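Local coordinates for protein insulinase family protease (Yersinia pestis, PDB 3GO9) that is a predicted protease of the insulinase (M16) family and probably cleaves peptides, at residues 142-147 with 194-199; 270-275 with 440-445. All blocks are in the same frame, centred on the assembly; numbering follows the deposited sequence.

Contact 1 of 2, residues 142-147 with 194-199; sequences LAVSEQ and VDVEKL
Two helix N-termini meet where Glu146 and Val196, the first residues of helices 146-153 and 196-206, come side by side, their CA atoms 6.3 Å apart. No direct hydrogen bond joins the segments; valines and a leucine make most of the direct contact, and two waters bridge its polar side. Val196 fills the middle with two methyls doing separate work. Its CG1 lies against the Ser145 backbone, 3.8 Å from Ser145 C, while its CG2 lies over the flat face of the Glu146 carboxylate, 3.6 Å from Glu146 OE2. Deeper in, Val144 CG1, swung anti to its own N (chi1 -176°), reaches Leu199 CD2 at 3.8 Å. Leu199 also packs on Phe70 and Leu74 of helix 70-80, the helix carrying the zinc ligand His72, which places this corner in the peptidase-type M16 half of the chain.

Both helix starts are capped. Ser145 is an N-cap whose OG serves a backbone N beyond the segment, while its own N bonds to Thr148 OG1, the reciprocal pattern of a capping box. Asp195 is the N-cap of the other helix; its OD2 accepts from Lys198 N at 3.1 Å, met from above the carboxylate plane. Glu146 is bent at chi2 (-81°), which folds its carboxylate back toward the start of helix 196-206. There a water donates to Glu146 OE1 and accepts from Val196 N at 3.0 Å, so it relays an N-H of the first helical turn to the acid. The positive end of that helix would be expected to ease the negative charge. A second water donates to Glu146 OE2 and, weakly, to Val194 O.

Contact 2 of 2, residues 270-275 with 440-445; sequences SLMWDT and TLVLMQ
Strands 267-276 and 440-446 run antiparallel here with a marked twist, their short axes 134° apart in direction and 4.9 Å apart at closest approach. Ser270 with Val442 and Met272 with Thr440 are hydrogen-bonded pairs, flanking the non-hydrogen-bonded pair Leu271 with Leu441. Ser270 N gives to Val442 O at 2.8 Å, and Val442 N returns a bond to Ser270 O at 2.9 Å; both are nearly straight. Met272 and Thr440 exchange N-H groups in the same way, less straight. Met272 O also accepts from a water at 2.8 Å and from Thr439 OG1, so three donors grip this one carbonyl. The same water accepts a hydrogen bond from Thr440 OG1 at 2.9 Å, tying the hydroxyl across the pair.

On one face Leu271 and Leu441 lie alongside each other, pointing the same way. The opposite face carries Ser270, Met272, Thr440 and Val442. Here selenomethionine Met272, in one of its two modelled conformers, sets its CG across Val442 CG2, and Trp171 of helix 170-175 covers both.

Ser270 OG leaves the strand pair to bond His333 ND1 on strand 327-336. Because His333 and Asp320 bind a zinc ion, Ser270 is a second-shell residue of that site. The ladder joins two inner strands of a five-stranded mixed sheet of the second M16 alpha/beta domain.

Contact 1 closes before contact 2 opens along the chain, and the two are remote in space: their centres lie 43 Å apart and their nearest atoms about 33 Å. They share no helix, strand or sheet. Contact 1 belongs to the half built round the seven-stranded sheet, and helix 196-206 leads from it into strand 212-218 of that sheet. In contact 2 strand 440-446 returns, after a long, mostly helical excursion, to slot in between strands 257-261 and 267-276. The halves still touch: helix 170-175, from the run between 142-147 and 194-199, packs against contact 2. Such paired alpha/beta halves are the general plan of M16 peptidases.

Contact 1 of 2, residues 142-147 with 194-199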
# COMPACT_ATOMS: atom_id res chain seq x y z
N LEU A 142 27.42 -5.13 0.96
CA LEU A 142 27.21 -3.74 0.48
C LEU A 142 28.54 -2.97 0.51
O LEU A 142 29.32 -3.10 1.45
CB LEU A 142 26.16 -3.03 1.33
CG LEU A 142 25.77 -1.63 0.88
CD1 LEU A 142 25.05 -1.71 -0.45
CD2 LEU A 142 24.88 -0.91 1.95
N ALA A 143 28.80 -2.19 -0.55
CA ALA A 143 30.05 -1.48 -0.71
C ALA A 143 29.99 -0.17 0.07
O ALA A 143 29.56 0.84 -0.43
CB ALA A 143 30.37 -1.24 -2.24
N VAL A 144 30.38 -0.22 1.33
CA VAL A 144 30.28 0.92 2.22
C VAL A 144 31.72 1.36 2.50
O VAL A 144 32.45 0.70 3.22
CB VAL A 144 29.55 0.56 3.54
CG1 VAL A 144 29.38 1.83 4.41
CG2 VAL A 144 28.19 -0.12 3.26
N SER A 145 32.13 2.44 1.88
CA SER A 145 33.46 2.95 2.06
C SER A 145 33.45 4.44 1.97
O SER A 145 32.45 5.04 1.56
CB SER A 145 34.38 2.38 0.98
OG SER A 145 34.03 2.91 -0.30
N GLU A 146 34.57 5.09 2.34
CA GLU A 146 34.65 6.54 2.18
C GLU A 146 34.39 6.93 0.73
O GLU A 146 33.72 7.91 0.42
CB GLU A 146 36.02 7.06 2.62
CG GLU A 146 36.34 6.87 4.09
CD GLU A 146 35.74 7.92 5.03
OE1 GLU A 146 35.99 7.78 6.26
OE2 GLU A 146 35.02 8.88 4.59
N GLN A 147 34.90 6.11 -0.18
CA GLN A 147 34.79 6.35 -1.61
C GLN A 147 33.33 6.27 -2.10
O GLN A 147 32.87 7.15 -2.82
CB GLN A 147 35.66 5.37 -2.40
CG GLN A 147 37.16 5.57 -2.22
CD GLN A 147 37.63 5.29 -0.78
OE1 GLN A 147 37.24 4.28 -0.16
NE2 GLN A 147 38.47 6.19 -0.24
N VAL A 194 30.14 11.97 7.35
CA VAL A 194 29.56 10.67 7.73
C VAL A 194 30.64 9.85 8.38
O VAL A 194 31.76 9.73 7.85
CB VAL A 194 29.03 9.92 6.49
CG1 VAL A 194 28.54 8.48 6.88
CG2 VAL A 194 27.92 10.72 5.82
N ASP A 195 30.29 9.24 9.51
CA ASP A 195 31.12 8.28 10.17
C ASP A 195 30.88 6.97 9.45
O ASP A 195 29.86 6.30 9.70
CB ASP A 195 30.70 8.20 11.63
CG ASP A 195 31.54 7.25 12.42
OD1 ASP A 195 31.59 7.44 13.64
OD2 ASP A 195 32.14 6.32 11.86
N VAL A 196 31.75 6.67 8.48
CA VAL A 196 31.55 5.52 7.59
C VAL A 196 31.58 4.22 8.43
O VAL A 196 30.82 3.28 8.15
CB VAL A 196 32.56 5.52 6.41
CG1 VAL A 196 32.52 4.25 5.65
CG2 VAL A 196 32.30 6.76 5.47
N GLU A 197 32.38 4.21 9.50
CA GLU A 197 32.43 3.01 10.34
C GLU A 197 31.08 2.76 11.02
O GLU A 197 30.62 1.61 11.08
CB GLU A 197 33.57 3.12 11.34
CG GLU A 197 34.97 3.16 10.65
CD GLU A 197 35.29 1.88 9.90
OE1 GLU A 197 34.88 0.79 10.37
OE2 GLU A 197 35.96 1.96 8.85
N LYS A 198 30.43 3.81 11.47
CA LYS A 198 29.14 3.70 12.14
C LYS A 198 28.07 3.28 11.12
O LYS A 198 27.15 2.53 11.44
CB LYS A 198 28.71 4.98 12.80
CG LYS A 198 27.51 4.78 13.72
CD LYS A 198 27.28 5.93 14.67
CE LYS A 198 28.04 5.70 15.99
NZ LYS A 198 27.50 6.58 17.07
N LEU A 199 28.20 3.80 9.92
CA LEU A 199 27.28 3.38 8.85
C LEU A 199 27.39 1.87 8.58
O LEU A 199 26.37 1.20 8.37
CB LEU A 199 27.52 4.23 7.63
CG LEU A 199 26.67 3.95 6.39
CD1 LEU A 199 25.16 4.12 6.62
CD2 LEU A 199 27.10 4.79 5.23
O HOH W 1 34.50 7.92 8.27
O HOH W 2 33.45 10.91 5.15

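Contact 2 of 2, residues 270-275 with 440-445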
# COMPACT_ATOMS: atom_id res chain seq x y z
N SER A 270 -12.04 16.82 2.32
CA SER A 270 -12.11 15.38 2.49
C SER A 270 -13.00 15.09 3.71
O SER A 270 -12.87 15.73 4.75
CB SER A 270 -10.73 14.76 2.63
OG SER A 270 -9.96 14.98 1.41
N LEU A 271 -13.94 14.18 3.51
CA LEU A 271 -14.79 13.65 4.57
C LEU A 271 -14.16 12.31 4.88
O LEU A 271 -14.20 11.36 4.05
CB LEU A 271 -16.26 13.49 4.08
CG LEU A 271 -16.91 14.70 3.41
CD1 LEU A 271 -18.40 14.33 3.10
CD2 LEU A 271 -16.84 15.98 4.19
N MSE A 272 -13.55 12.19 6.07
CA MSE A 272 -12.67 11.05 6.39
C MSE A 272 -13.18 10.24 7.53
O MSE A 272 -13.71 10.79 8.49
CB MSE A 272 -11.28 11.45 6.92
CG MSE A 272 -10.69 12.75 6.55
SE MSE A 272 -8.94 12.26 5.99
CE MSE A 272 -9.74 11.50 4.42
N TRP A 273 -12.94 8.94 7.47
CA TRP A 273 -13.13 8.05 8.62
C TRP A 273 -11.85 7.21 8.81
O TRP A 273 -11.28 6.71 7.83
CB TRP A 273 -14.31 7.11 8.37
CG TRP A 273 -15.65 7.76 8.32
CD1 TRP A 273 -16.54 7.83 9.34
CD2 TRP A 273 -16.26 8.42 7.20
NE1 TRP A 273 -17.68 8.50 8.95
CE2 TRP A 273 -17.53 8.87 7.64
CE3 TRP A 273 -15.85 8.73 5.90
CZ2 TRP A 273 -18.41 9.58 6.80
CZ3 TRP A 273 -16.74 9.45 5.06
CH2 TRP A 273 -18.01 9.85 5.53
N ASP A 274 -11.42 7.04 10.06
CA ASP A 274 -10.17 6.40 10.37
C ASP A 274 -10.50 5.46 11.54
O ASP A 274 -11.17 5.87 12.49
CB ASP A 274 -9.16 7.46 10.78
CG ASP A 274 -8.09 6.91 11.70
OD1 ASP A 274 -7.16 6.29 11.18
OD2 ASP A 274 -8.20 7.13 12.93
N THR A 275 -10.17 4.20 11.39
CA THR A 275 -10.50 3.20 12.43
C THR A 275 -9.40 2.15 12.51
O THR A 275 -8.62 2.02 11.58
CB THR A 275 -11.82 2.47 12.11
OG1 THR A 275 -11.68 1.83 10.85
CG2 THR A 275 -12.98 3.43 12.07
N THR A 440 -14.78 13.21 9.73
CA THR A 440 -13.81 14.21 10.08
C THR A 440 -13.58 15.06 8.86
O THR A 440 -13.26 14.51 7.80
CB THR A 440 -12.53 13.56 10.53
OG1 THR A 440 -12.80 12.80 11.73
CG2 THR A 440 -11.46 14.60 10.83
N LEU A 441 -13.74 16.36 9.00
CA LEU A 441 -13.57 17.29 7.87
C LEU A 441 -12.15 17.75 7.76
O LEU A 441 -11.63 18.45 8.64
CB LEU A 441 -14.48 18.50 7.96
CG LEU A 441 -15.96 18.26 8.12
CD1 LEU A 441 -16.72 19.62 8.19
CD2 LEU A 441 -16.47 17.38 7.01
N VAL A 442 -11.53 17.45 6.62
CA VAL A 442 -10.15 17.87 6.38
C VAL A 442 -10.14 18.72 5.11
O VAL A 442 -10.33 18.19 4.03
CB VAL A 442 -9.23 16.67 6.26
CG1 VAL A 442 -7.80 17.20 5.91
CG2 VAL A 442 -9.25 15.81 7.54
N LEU A 443 -9.87 20.00 5.25
CA LEU A 443 -9.90 20.94 4.11
C LEU A 443 -8.49 21.27 3.74
O LEU A 443 -7.78 21.89 4.54
CB LEU A 443 -10.60 22.22 4.49
CG LEU A 443 -10.71 23.23 3.33
CD1 LEU A 443 -11.53 22.71 2.16
CD2 LEU A 443 -11.27 24.50 3.83
N MSE A 444 -8.12 20.96 2.50
CA MSE A 444 -6.81 21.39 1.99
C MSE A 444 -7.08 22.67 1.19
O MSE A 444 -8.00 22.68 0.38
CB MSE A 444 -6.20 20.36 1.09
CG MSE A 444 -6.49 18.96 1.48
SE MSE A 444 -5.46 18.42 3.04
CE MSE A 444 -3.94 18.10 1.89
N GLN A 445 -6.33 23.72 1.46
CA GLN A 445 -6.40 24.95 0.65
C GLN A 445 -5.09 25.22 -0.09
O GLN A 445 -4.01 24.83 0.38
CB GLN A 445 -6.71 26.11 1.53
CG GLN A 445 -8.13 26.03 2.05
CD GLN A 445 -8.51 27.21 2.85
OE1 GLN A 445 -8.49 27.14 4.08
NE2 GLN A 445 -8.87 28.29 2.19
O HOH W 3 -14.35 10.41 11.16